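Local coordinates for protein oxidoreductase, Gfo/Idh/MocA family (Vibrio cholerae, PDB 1XEA) that probably binds a nicotinamide dinucleotide and carries out hydride transfer as a Gfo/Idh/MocA-family oxidoreductase, at residues 287-290 and 291-295; 270-273 and 274-278; 296-299 and 300-304; 73-76 and 77-81. One frame throughout, in Å; residues are numbered along the deposited sequence.

Contact 1 (287-290 and 291-295); sequences HIIE and RNLAS
Ile288 O accepts the backbone hydrogen of Asn292 N at 2.9 Å, and the Asn292 side-chain amide lies close to the same carbonyl. With CG set beside its own backbone N (chi1 -68°), the Asn292 amide folds back along the helix until ND2 lies 2.9 Å from Ile288 O, although the angle there is too poor for a hydrogen bond. The two side chains run side by side in the same direction, Ile288 CG2 next to the amide nitrogen. The other end of that amide is better employed: OD1 accepts a hydrogen bond from Arg124.

On the neighbouring strip of the helix surface, Ile289 and Leu293 also lie alongside each other, CG2 of Ile289 at 4.2 Å from CD1 of Leu293, and both touch Tyr107. These i to i+4 pairs belong to the first turns of helix 286-311, whose flank here packs against helix 100-112 of the Rossmann domain. Leu293 N reaches Ile289 O at 2.9 Å, while the first bond of the series, from Arg291 N to His287 O, is weak at 3.3 Å.

Arg291 leaves the helix on another side. Its chain is extended from CG to NE, with CG anti to N (chi1 176°), and this carries the guanidinium to Asp173, where NE forms a salt bridge with OD1. Asp173 OD1 is hydrogen-bonded to Ser295 OG as well, one turn further on.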
ATOM      1  N   HIS A 287      36.403  14.941   3.546  1.00 52.61           N
ATOM      2  CA  HIS A 287      35.345  14.725   2.576  1.00 51.07           C
ATOM      3  C   HIS A 287      34.036  15.294   3.048  1.00 49.00           C
ATOM      4  O   HIS A 287      33.160  15.590   2.243  1.00 48.25           O
ATOM      5  CB  HIS A 287      35.191  13.237   2.258  1.00 54.13           C
ATOM      6  CG  HIS A 287      34.667  12.412   3.393  1.00 55.69           C
ATOM      7  ND1 HIS A 287      35.395  12.152   4.535  1.00 57.81           N
ATOM      8  CD2 HIS A 287      33.497  11.745   3.536  1.00 55.56           C
ATOM      9  CE1 HIS A 287      34.699  11.356   5.329  1.00 56.73           C
ATOM     10  NE2 HIS A 287      33.544  11.096   4.745  1.00 56.98           N
ATOM     11  N   ILE A 288      33.904  15.455   4.355  1.00 47.03           N
ATOM     12  CA  ILE A 288      32.681  16.009   4.897  1.00 46.77           C
ATOM     13  C   ILE A 288      32.628  17.517   4.680  1.00 45.44           C
ATOM     14  O   ILE A 288      31.673  18.039   4.096  1.00 44.67           O
ATOM     15  CB  ILE A 288      32.555  15.675   6.373  1.00 48.11           C
ATOM     16  CG1 ILE A 288      32.186  14.197   6.505  1.00 47.70           C
ATOM     17  CG2 ILE A 288      31.521  16.568   7.031  1.00 48.66           C
ATOM     18  CD1 ILE A 288      31.855  13.780   7.901  1.00 51.34           C
ATOM     19  N   ILE A 289      33.656  18.215   5.144  1.00 44.41           N
ATOM     20  CA  ILE A 289      33.730  19.657   4.969  1.00 43.00           C
ATOM     21  C   ILE A 289      33.473  20.023   3.505  1.00 44.54           C
ATOM     22  O   ILE A 289      32.645  20.889   3.219  1.00 45.30           O
ATOM     23  CB  ILE A 289      35.113  20.184   5.361  1.00 41.06           C
ATOM     24  CG1 ILE A 289      35.476  19.699   6.757  1.00 39.66           C
ATOM     25  CG2 ILE A 289      35.125  21.688   5.299  1.00 39.48           C
ATOM     26  CD1 ILE A 289      36.929  19.818   7.054  1.00 36.00           C
ATOM     27  N   GLU A 290      34.181  19.363   2.586  1.00 45.74           N
ATOM     28  CA  GLU A 290      34.031  19.627   1.154  1.00 48.14           C
ATOM     29  C   GLU A 290      32.592  19.480   0.688  1.00 46.19           C
ATOM     30  O   GLU A 290      32.129  20.256  -0.146  1.00 46.41           O
ATOM     31  CB  GLU A 290      34.919  18.693   0.318  1.00 51.82           C
ATOM     32  CG  GLU A 290      36.413  19.032   0.324  1.00 59.56           C
ATOM     33  CD  GLU A 290      37.186  18.353  -0.818  1.00 65.60           C
ATOM     34  OE1 GLU A 290      37.194  17.092  -0.895  1.00 66.21           O
ATOM     35  OE2 GLU A 290      37.792  19.088  -1.646  1.00 68.51           O
ATOM     36  N   ARG A 291      31.890  18.487   1.227  1.00 44.01           N
ATOM     37  CA  ARG A 291      30.502  18.268   0.850  1.00 41.01           C
ATOM     38  C   ARG A 291      29.678  19.419   1.404  1.00 40.23           C
ATOM     39  O   ARG A 291      28.784  19.940   0.736  1.00 39.45           O
ATOM     40  CB  ARG A 291      29.991  16.930   1.399  1.00 39.03           C
ATOM     41  CG  ARG A 291      28.513  16.679   1.120  1.00 38.02           C
ATOM     42  CD  ARG A 291      28.028  15.327   1.630  1.00 37.88           C
ATOM     43  NE  ARG A 291      26.580  15.185   1.459  1.00 38.47           N
ATOM     44  CZ  ARG A 291      25.899  14.062   1.678  1.00 37.65           C
ATOM     45  NH1 ARG A 291      26.528  12.968   2.079  1.00 36.56           N
ATOM     46  NH2 ARG A 291      24.589  14.033   1.494  1.00 35.39           N
ATOM     47  N   ASN A 292      29.989  19.825   2.629  1.00 40.86           N
ATOM     48  CA  ASN A 292      29.263  20.935   3.237  1.00 42.89           C
ATOM     49  C   ASN A 292      29.408  22.190   2.362  1.00 43.42           C
ATOM     50  O   ASN A 292      28.415  22.793   1.944  1.00 42.92           O
ATOM     51  CB  ASN A 292      29.776  21.182   4.655  1.00 42.55           C
ATOM     52  CG  ASN A 292      29.424  20.051   5.583  1.00 43.97           C
ATOM     53  OD1 ASN A 292      28.264  19.687   5.709  1.00 47.09           O
ATOM     54  ND2 ASN A 292      30.415  19.479   6.223  1.00 45.90           N
ATOM     55  N   LEU A 293      30.647  22.569   2.070  1.00 41.27           N
ATOM     56  CA  LEU A 293      30.894  23.725   1.236  1.00 39.27           C
ATOM     57  C   LEU A 293      30.167  23.580  -0.074  1.00 38.14           C
ATOM     58  O   LEU A 293      29.371  24.432  -0.459  1.00 38.93           O
ATOM     59  CB  LEU A 293      32.381  23.871   0.965  1.00 40.76           C
ATOM     60  CG  LEU A 293      33.113  24.426   2.180  1.00 42.71           C
ATOM     61  CD1 LEU A 293      34.609  24.225   2.018  1.00 43.39           C
ATOM     62  CD2 LEU A 293      32.768  25.898   2.347  1.00 40.84           C
ATOM     63  N   ALA A 294      30.439  22.485  -0.763  1.00 37.23           N
ATOM     64  CA  ALA A 294      29.820  22.241  -2.053  1.00 37.39           C
ATOM     65  C   ALA A 294      28.299  22.436  -2.042  1.00 38.57           C
ATOM     66  O   ALA A 294      27.746  23.123  -2.910  1.00 39.18           O
ATOM     67  CB  ALA A 294      30.169  20.839  -2.531  1.00 37.14           C
ATOM     68  N   SER A 295      27.617  21.840  -1.067  1.00 37.96           N
ATOM     69  CA  SER A 295      26.162  21.970  -0.999  1.00 39.02           C
ATOM     70  C   SER A 295      25.696  23.414  -0.809  1.00 39.10           C
ATOM     71  O   SER A 295      24.674  23.829  -1.370  1.00 38.10           O
ATOM     72  CB  SER A 295      25.595  21.080   0.110  1.00 39.12           C
ATOM     73  OG  SER A 295      25.877  19.724  -0.175  1.00 38.45           O
TER

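Contact 2 (270-273 and 274-278); sequences AMVQ and DWLQV
Val272 and Leu276 sit one turn apart on helix 268-281, which packs across the Rossmann domain, and their side chains run alongside each other in the same direction. Val272 CG1 approaches Leu276 CD1 to 4.0 Å, and beneath them Leu276 N bonds to Val272 O at 2.8 Å. This is the buried, closely packed part of the contact. Val272 also meets helix 12-22, and Leu276 rests on Trp25. Next to them the indole of Trp275, its CG anti to the backbone N (chi1 155°), is carried away from the preceding turn to Ala66 and Met68 of strand 66-69, where it meets the ring of Phe91.

Asp274 stands at the border of the two, partly exposed: its N bonds to Ala270 O at 3.2 Å, while OD2 takes a hydrogen bond from Tyr118 OH.

The far side, toward solvent, is looser. Gln273 and Gln277 share the backbone bond from Gln277 N to Gln273 O (3.0 Å), but their side chains are not hydrogen-bonded to each other. Gln273 is bent at chi2 (88°), which turns its amide onward at a slant to the chain of Gln277. The two amide planes stand 33° apart, and Gln273 NE2 lies 3.8 Å from Gln277 CG.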
ATOM      1  N   ALA A 270      21.462   9.607  15.465  1.00 37.82           N
ATOM      2  CA  ALA A 270      22.649   9.171  14.737  1.00 37.14           C
ATOM      3  C   ALA A 270      23.584  10.331  14.433  1.00 37.75           C
ATOM      4  O   ALA A 270      24.802  10.193  14.498  1.00 37.63           O
ATOM      5  CB  ALA A 270      22.239   8.482  13.455  1.00 34.95           C
HETATM    6  N   MSE A 271      23.003  11.471  14.087  1.00 38.83           N
HETATM    7  CA  MSE A 271      23.787  12.648  13.773  1.00 38.01           C
HETATM    8  C   MSE A 271      24.486  13.149  15.039  1.00 37.29           C
HETATM    9  O   MSE A 271      25.698  13.348  15.044  1.00 36.93           O
HETATM   10  CB  MSE A 271      22.887  13.738  13.199  1.00 38.34           C
HETATM   11  CG  MSE A 271      23.643  14.983  12.789  1.00 42.48           C
HETATM   12 SE   MSE A 271      22.492  16.447  12.323  1.00 45.92          SE
HETATM   13  CE  MSE A 271      21.453  16.542  13.969  1.00 41.38           C
ATOM     14  N   VAL A 272      23.728  13.336  16.114  1.00 36.64           N
ATOM     15  CA  VAL A 272      24.304  13.815  17.365  1.00 37.21           C
ATOM     16  C   VAL A 272      25.494  12.957  17.771  1.00 39.64           C
ATOM     17  O   VAL A 272      26.495  13.459  18.281  1.00 39.62           O
ATOM     18  CB  VAL A 272      23.254  13.830  18.479  1.00 35.03           C
ATOM     19  CG1 VAL A 272      23.895  14.199  19.800  1.00 33.35           C
ATOM     20  CG2 VAL A 272      22.166  14.825  18.127  1.00 33.69           C
ATOM     21  N   GLN A 273      25.380  11.662  17.530  1.00 43.83           N
ATOM     22  CA  GLN A 273      26.447  10.722  17.819  1.00 46.71           C
ATOM     23  C   GLN A 273      27.708  11.122  17.045  1.00 47.43           C
ATOM     24  O   GLN A 273      28.756  11.351  17.636  1.00 48.11           O
ATOM     25  CB  GLN A 273      26.017   9.333  17.379  1.00 49.54           C
ATOM     26  CG  GLN A 273      27.168   8.389  17.199  1.00 53.91           C
ATOM     27  CD  GLN A 273      27.509   7.700  18.486  1.00 56.50           C
ATOM     28  OE1 GLN A 273      27.060   6.575  18.728  1.00 58.54           O
ATOM     29  NE2 GLN A 273      28.284   8.371  19.342  1.00 56.45           N
ATOM     30  N   ASP A 274      27.598  11.194  15.718  1.00 48.06           N
ATOM     31  CA  ASP A 274      28.721  11.561  14.853  1.00 48.34           C
ATOM     32  C   ASP A 274      29.280  12.896  15.321  1.00 48.48           C
ATOM     33  O   ASP A 274      30.485  13.051  15.441  1.00 47.68           O
ATOM     34  CB  ASP A 274      28.246  11.654  13.392  1.00 49.96           C
ATOM     35  CG  ASP A 274      29.395  11.696  12.380  1.00 53.00           C
ATOM     36  OD1 ASP A 274      30.335  10.878  12.519  1.00 56.47           O
ATOM     37  OD2 ASP A 274      29.345  12.520  11.426  1.00 51.94           O
ATOM     38  N   TRP A 275      28.393  13.850  15.587  1.00 49.43           N
ATOM     39  CA  TRP A 275      28.782  15.176  16.051  1.00 49.85           C
ATOM     40  C   TRP A 275      29.644  15.105  17.293  1.00 50.53           C
ATOM     41  O   TRP A 275      30.715  15.696  17.341  1.00 51.36           O
ATOM     42  CB  TRP A 275      27.532  16.005  16.362  1.00 50.42           C
ATOM     43  CG  TRP A 275      27.728  17.123  17.363  1.00 49.92           C
ATOM     44  CD1 TRP A 275      26.962  17.377  18.484  1.00 48.93           C
ATOM     45  CD2 TRP A 275      28.722  18.152  17.320  1.00 50.48           C
ATOM     46  NE1 TRP A 275      27.421  18.496  19.128  1.00 48.38           N
ATOM     47  CE2 TRP A 275      28.499  18.994  18.441  1.00 50.21           C
ATOM     48  CE3 TRP A 275      29.783  18.450  16.445  1.00 51.10           C
ATOM     49  CZ2 TRP A 275      29.299  20.118  18.706  1.00 50.03           C
ATOM     50  CZ3 TRP A 275      30.579  19.573  16.714  1.00 50.04           C
ATOM     51  CH2 TRP A 275      30.329  20.388  17.837  1.00 50.66           C
ATOM     52  N   LEU A 276      29.165  14.397  18.308  1.00 50.52           N
ATOM     53  CA  LEU A 276      29.910  14.293  19.552  1.00 51.82           C
ATOM     54  C   LEU A 276      31.285  13.669  19.345  1.00 53.69           C
ATOM     55  O   LEU A 276      32.263  14.147  19.916  1.00 54.90           O
ATOM     56  CB  LEU A 276      29.110  13.495  20.583  1.00 50.97           C
ATOM     57  CG  LEU A 276      27.763  14.088  21.022  1.00 51.03           C
ATOM     58  CD1 LEU A 276      27.097  13.102  21.948  1.00 48.05           C
ATOM     59  CD2 LEU A 276      27.945  15.447  21.700  1.00 48.15           C
ATOM     60  N   GLN A 277      31.364  12.612  18.536  1.00 54.30           N
ATOM     61  CA  GLN A 277      32.647  11.964  18.269  1.00 55.33           C
ATOM     62  C   GLN A 277      33.590  13.010  17.669  1.00 54.45           C
ATOM     63  O   GLN A 277      34.726  13.171  18.120  1.00 55.31           O
ATOM     64  CB  GLN A 277      32.478  10.783  17.297  1.00 57.94           C
ATOM     65  CG  GLN A 277      31.470   9.719  17.745  1.00 63.33           C
ATOM     66  CD  GLN A 277      31.344   8.537  16.768  1.00 66.87           C
ATOM     67  OE1 GLN A 277      30.973   8.701  15.592  1.00 67.61           O
ATOM     68  NE2 GLN A 277      31.647   7.336  17.262  1.00 67.66           N
ATOM     69  N   VAL A 278      33.104  13.729  16.661  1.00 52.84           N
ATOM     70  CA  VAL A 278      33.892  14.771  16.009  1.00 51.62           C
ATOM     71  C   VAL A 278      34.356  15.781  17.055  1.00 50.95           C
ATOM     72  O   VAL A 278      35.536  16.076  17.149  1.00 49.80           O
ATOM     73  CB  VAL A 278      33.054  15.517  14.906  1.00 52.16           C
ATOM     74  CG1 VAL A 278      33.756  16.799  14.458  1.00 51.57           C
ATOM     75  CG2 VAL A 278      32.841  14.609  13.702  1.00 49.73           C
TER

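Contact 3 (296-299 and 300-304)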
ATOM      1  N   HIS A 296      26.434  24.178  -0.013  1.00 38.98           N
ATOM      2  CA  HIS A 296      26.069  25.562   0.178  1.00 39.51           C
ATOM      3  C   HIS A 296      26.502  26.362  -1.041  1.00 39.41           C
ATOM      4  O   HIS A 296      25.832  27.311  -1.429  1.00 38.90           O
ATOM      5  CB  HIS A 296      26.698  26.137   1.447  1.00 40.28           C
ATOM      6  CG  HIS A 296      26.110  25.590   2.710  1.00 41.79           C
ATOM      7  ND1 HIS A 296      26.501  24.386   3.251  1.00 43.79           N
ATOM      8  CD2 HIS A 296      25.147  26.077   3.528  1.00 41.39           C
ATOM      9  CE1 HIS A 296      25.806  24.155   4.350  1.00 43.90           C
ATOM     10  NE2 HIS A 296      24.978  25.165   4.541  1.00 42.26           N
ATOM     11  N   GLN A 297      27.608  25.984  -1.663  1.00 39.69           N
ATOM     12  CA  GLN A 297      28.037  26.725  -2.833  1.00 44.21           C
ATOM     13  C   GLN A 297      27.037  26.476  -3.955  1.00 45.67           C
ATOM     14  O   GLN A 297      26.711  27.385  -4.719  1.00 46.31           O
ATOM     15  CB  GLN A 297      29.452  26.305  -3.245  1.00 47.06           C
ATOM     16  CG  GLN A 297      30.514  26.665  -2.193  1.00 50.68           C
ATOM     17  CD  GLN A 297      31.919  26.182  -2.555  1.00 51.75           C
ATOM     18  OE1 GLN A 297      32.110  25.044  -2.994  1.00 51.67           O
ATOM     19  NE2 GLN A 297      32.910  27.041  -2.345  1.00 52.34           N
ATOM     20  N   LEU A 298      26.533  25.247  -4.040  1.00 46.80           N
ATOM     21  CA  LEU A 298      25.549  24.888  -5.061  1.00 45.86           C
ATOM     22  C   LEU A 298      24.233  25.642  -4.818  1.00 45.93           C
ATOM     23  O   LEU A 298      23.605  26.140  -5.755  1.00 45.97           O
ATOM     24  CB  LEU A 298      25.279  23.385  -5.032  1.00 44.67           C
ATOM     25  CG  LEU A 298      25.085  22.666  -6.375  1.00 45.06           C
ATOM     26  CD1 LEU A 298      24.228  21.446  -6.115  1.00 44.22           C
ATOM     27  CD2 LEU A 298      24.447  23.564  -7.417  1.00 42.30           C
ATOM     28  N   ALA A 299      23.815  25.711  -3.558  1.00 45.15           N
ATOM     29  CA  ALA A 299      22.594  26.413  -3.213  1.00 46.07           C
ATOM     30  C   ALA A 299      22.718  27.867  -3.655  1.00 48.10           C
ATOM     31  O   ALA A 299      21.773  28.450  -4.185  1.00 48.24           O
ATOM     32  CB  ALA A 299      22.349  26.338  -1.718  1.00 46.54           C
ATOM     33  N   GLU A 300      23.891  28.450  -3.432  1.00 49.44           N
ATOM     34  CA  GLU A 300      24.143  29.832  -3.821  1.00 50.44           C
ATOM     35  C   GLU A 300      23.916  29.976  -5.316  1.00 50.50           C
ATOM     36  O   GLU A 300      23.152  30.837  -5.761  1.00 49.93           O
ATOM     37  CB  GLU A 300      25.586  30.216  -3.492  1.00 54.18           C
ATOM     38  CG  GLU A 300      25.715  31.218  -2.356  1.00 58.07           C
ATOM     39  CD  GLU A 300      25.028  32.530  -2.672  1.00 60.30           C
ATOM     40  OE1 GLU A 300      25.349  33.128  -3.724  1.00 60.38           O
ATOM     41  OE2 GLU A 300      24.173  32.961  -1.865  1.00 61.76           O
ATOM     42  N   ALA A 301      24.589  29.114  -6.077  1.00 49.18           N
ATOM     43  CA  ALA A 301      24.505  29.100  -7.529  1.00 47.97           C
ATOM     44  C   ALA A 301      23.063  29.006  -7.992  1.00 49.31           C
ATOM     45  O   ALA A 301      22.627  29.757  -8.864  1.00 50.08           O
ATOM     46  CB  ALA A 301      25.295  27.937  -8.072  1.00 45.26           C
ATOM     47  N   ILE A 302      22.318  28.082  -7.399  1.00 50.72           N
ATOM     48  CA  ILE A 302      20.924  27.894  -7.769  1.00 52.27           C
ATOM     49  C   ILE A 302      20.113  29.169  -7.561  1.00 54.74           C
ATOM     50  O   ILE A 302      19.359  29.584  -8.446  1.00 54.71           O
ATOM     51  CB  ILE A 302      20.299  26.724  -6.972  1.00 50.08           C
ATOM     52  CG1 ILE A 302      21.012  25.419  -7.359  1.00 48.12           C
ATOM     53  CG2 ILE A 302      18.804  26.637  -7.248  1.00 48.00           C
ATOM     54  CD1 ILE A 302      20.645  24.213  -6.523  1.00 46.26           C
ATOM     55  N   CYS A 303      20.286  29.799  -6.402  1.00 57.51           N
ATOM     56  CA  CYS A 303      19.567  31.033  -6.077  1.00 58.89           C
ATOM     57  C   CYS A 303      19.802  32.139  -7.088  1.00 59.54           C
ATOM     58  O   CYS A 303      18.867  32.815  -7.517  1.00 58.42           O
ATOM     59  CB  CYS A 303      19.985  31.536  -4.699  1.00 59.44           C
ATOM     60  SG  CYS A 303      19.112  30.756  -3.358  1.00 61.88           S
ATOM     61  N   GLN A 304      21.064  32.323  -7.455  1.00 61.00           N
ATOM     62  CA  GLN A 304      21.429  33.352  -8.405  1.00 62.34           C
ATOM     63  C   GLN A 304      20.844  33.138  -9.784  1.00 62.76           C
ATOM     64  O   GLN A 304      20.121  33.995 -10.279  1.00 64.36           O
ATOM     65  CB  GLN A 304      22.942  33.474  -8.485  1.00 62.99           C
ATOM     66  CG  GLN A 304      23.490  34.262  -7.311  1.00 65.73           C
ATOM     67  CD  GLN A 304      24.992  34.349  -7.322  1.00 66.47           C
ATOM     68  OE1 GLN A 304      25.590  34.790  -8.301  1.00 68.80           O
ATOM     69  NE2 GLN A 304      25.616  33.930  -6.231  1.00 67.60           N
TER
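Glu300 N donates to His296 O at 3.0 Å, opening a run of regular i to i+4 bonds in the middle of helix 286-311, where the helix passes between helix 100-112 and helix 160-175. The Glu300 side chain is bent at chi2 (-61°), and its OE2 forms a salt bridge with Arg161.

Ala301 follows, its N bonded to Gln297 O at 3.1 Å; its methyl group lies against Leu298 O, 3.4 Å from CB. Ile302 carries the apolar part of the contact. Its CG1 stands beside the backbone N and anti to the carbonyl carbon (chi1 -64°), which lays the CG1–CD1 arm at a slant across the end of Leu298, with Leu298 CD2 at 3.9 Å from Ile302 CG1. Further out, Ile302 meets Leu172 of helix 160-175 and Leu200 and Val202 of strand 196-206, which seats this side chain on the large sheet of the second domain.

Cys303 N bonds to Ala299 O, and its side chain faces helix 160-175, touching Val164. Last comes Gln304, whose amide returns one turn to Glu300: NE2 reaches OE1 at 2.6 Å, and the oxygen lies only 5° out of the Gln304 amide plane.

Contact 4 (73-76 and 77-81)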
ATOM      1  N   THR A  73      19.386  31.948  11.060  1.00 57.96           N
ATOM      2  CA  THR A  73      20.455  31.869  10.086  1.00 59.67           C
ATOM      3  C   THR A  73      21.322  33.128  10.055  1.00 61.33           C
ATOM      4  O   THR A  73      22.538  33.043   9.871  1.00 62.28           O
ATOM      5  CB  THR A  73      19.898  31.616   8.669  1.00 59.67           C
ATOM      6  OG1 THR A  73      18.908  30.578   8.713  1.00 59.04           O
ATOM      7  CG2 THR A  73      21.014  31.198   7.733  1.00 59.58           C
ATOM      8  N   ASP A  74      20.695  34.286  10.253  1.00 62.73           N
ATOM      9  CA  ASP A  74      21.386  35.582  10.208  1.00 63.54           C
ATOM     10  C   ASP A  74      22.289  35.870  11.399  1.00 62.85           C
ATOM     11  O   ASP A  74      22.866  36.952  11.506  1.00 63.09           O
ATOM     12  CB  ASP A  74      20.359  36.719  10.058  1.00 65.69           C
ATOM     13  CG  ASP A  74      19.357  36.769  11.205  1.00 68.32           C
ATOM     14  OD1 ASP A  74      19.743  37.161  12.327  1.00 69.13           O
ATOM     15  OD2 ASP A  74      18.176  36.409  10.985  1.00 71.11           O
ATOM     16  N   VAL A  75      22.421  34.895  12.286  1.00 62.56           N
ATOM     17  CA  VAL A  75      23.244  35.074  13.466  1.00 61.98           C
ATOM     18  C   VAL A  75      24.293  33.980  13.531  1.00 61.74           C
ATOM     19  O   VAL A  75      25.165  34.000  14.397  1.00 62.04           O
ATOM     20  CB  VAL A  75      22.393  34.995  14.732  1.00 61.91           C
ATOM     21  CG1 VAL A  75      23.181  35.482  15.912  1.00 63.16           C
ATOM     22  CG2 VAL A  75      21.127  35.796  14.549  1.00 61.64           C
ATOM     23  N   HIS A  76      24.212  33.026  12.611  1.00 60.92           N
ATOM     24  CA  HIS A  76      25.166  31.929  12.607  1.00 60.97           C
ATOM     25  C   HIS A  76      26.612  32.420  12.535  1.00 60.44           C
ATOM     26  O   HIS A  76      27.397  32.166  13.446  1.00 59.13           O
ATOM     27  CB  HIS A  76      24.902  30.968  11.439  1.00 61.47           C
ATOM     28  CG  HIS A  76      23.599  30.234  11.526  1.00 61.01           C
ATOM     29  ND1 HIS A  76      22.989  29.924  12.723  1.00 60.79           N
ATOM     30  CD2 HIS A  76      22.817  29.699  10.558  1.00 60.56           C
ATOM     31  CE1 HIS A  76      21.888  29.232  12.488  1.00 59.74           C
ATOM     32  NE2 HIS A  76      21.761  29.082  11.182  1.00 59.58           N
ATOM     33  N   SER A  77      26.959  33.122  11.457  1.00 60.70           N
ATOM     34  CA  SER A  77      28.327  33.621  11.278  1.00 60.54           C
ATOM     35  C   SER A  77      28.906  34.230  12.540  1.00 60.00           C
ATOM     36  O   SER A  77      30.021  33.903  12.948  1.00 60.56           O
ATOM     37  CB  SER A  77      28.388  34.661  10.158  1.00 60.40           C
ATOM     38  OG  SER A  77      28.297  34.036   8.893  1.00 60.96           O
ATOM     39  N   THR A  78      28.143  35.119  13.155  1.00 57.75           N
ATOM     40  CA  THR A  78      28.594  35.767  14.364  1.00 54.83           C
ATOM     41  C   THR A  78      28.944  34.720  15.401  1.00 52.90           C
ATOM     42  O   THR A  78      30.112  34.510  15.720  1.00 52.63           O
ATOM     43  CB  THR A  78      27.508  36.675  14.915  1.00 55.87           C
ATOM     44  OG1 THR A  78      27.073  37.567  13.883  1.00 56.23           O
ATOM     45  CG2 THR A  78      28.031  37.478  16.089  1.00 55.71           C
ATOM     46  N   LEU A  79      27.923  34.049  15.913  1.00 52.53           N
ATOM     47  CA  LEU A  79      28.117  33.016  16.920  1.00 52.08           C
ATOM     48  C   LEU A  79      29.201  32.015  16.535  1.00 51.42           C
ATOM     49  O   LEU A  79      30.124  31.752  17.306  1.00 51.05           O
ATOM     50  CB  LEU A  79      26.799  32.283  17.159  1.00 51.86           C
ATOM     51  CG  LEU A  79      25.663  33.143  17.715  1.00 51.49           C
ATOM     52  CD1 LEU A  79      24.399  32.322  17.766  1.00 51.14           C
ATOM     53  CD2 LEU A  79      26.021  33.663  19.094  1.00 50.41           C
ATOM     54  N   ALA A  80      29.083  31.456  15.338  1.00 51.86           N
ATOM     55  CA  ALA A  80      30.048  30.478  14.855  1.00 52.23           C
ATOM     56  C   ALA A  80      31.476  30.995  14.988  1.00 52.85           C
ATOM     57  O   ALA A  80      32.289  30.426  15.722  1.00 52.71           O
ATOM     58  CB  ALA A  80      29.753  30.135  13.398  1.00 52.68           C
ATOM     59  N   ALA A  81      31.777  32.067  14.261  1.00 53.30           N
ATOM     60  CA  ALA A  81      33.104  32.672  14.286  1.00 53.88           C
ATOM     61  C   ALA A  81      33.592  32.860  15.718  1.00 54.99           C
ATOM     62  O   ALA A  81      34.725  32.504  16.052  1.00 54.39           O
ATOM     63  CB  ALA A  81      33.080  34.012  13.566  1.00 52.86           C
TER
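Val75 O receives Leu79 N at 3.1 Å, and His76 O receives Ala80 N in the next bond of the series, with an N-H...O angle of 163°. These two bonds start helix 76-85. Val75 holds the N-cap position, and ahead of it the chain makes a beta turn from Thr73 to His76, closed by His76 N to Thr73 O at 3.2 Å. Having a hydrocarbon side chain, Val75 offers no polar group of its own to the first turn.

What Val75 does bring is an apolar contact. CG1 is anti to the backbone N (chi1 -167°), which turns that methyl along the helix toward Leu79, where it lies 3.9 Å from both CG and CD1. The valine and leucine side chains meet at a slant. Leu79 CG also lies 3.5 Å from Val75 O, and beyond the contact the leucine touches Tyr56, Ala71 and Ile69.

His76 points its ring back from the helix toward the bend, where Thr73 CA stands over one face, near the rim; the His76 side chain also touches Ile69 of strand 66-69. On the next face round, Ser77 OG is hydrogen-bonded to Glu102 OE1, and Ala80 and Ala81 rest against Leu106 of helix 100-112.

Strand 66-69, this bend, helix 76-85 and the neighbouring parallel strand 90-93 make up a beta-alpha-beta crossover of the Rossmann domain, and the contact is the turn by which its loop enters the helix.

Contacts 1 and 3 are consecutive parts of helix 286-311, their centres about 13 Å apart. Contact 2 belongs to the preceding helix, 268-281, with its centre about 17 Å from that of contact 1 and nearest atoms about 5 Å apart; it lies across the chain's centre from contact 3, about 27 Å between centres. Contact 4 sits inside the Rossmann domain, its centre about 18 Å from that of contact 1 and about 19 Å from that of contact 3. Helix 100-112 touches side chains of contacts 1, 3 and 4. The Leu79 side chain of contact 4 lies near, without touching, a probable GxGxxA sequence, which in Rossmann folds usually borders the dinucleotide; no cofactor is bound in this model.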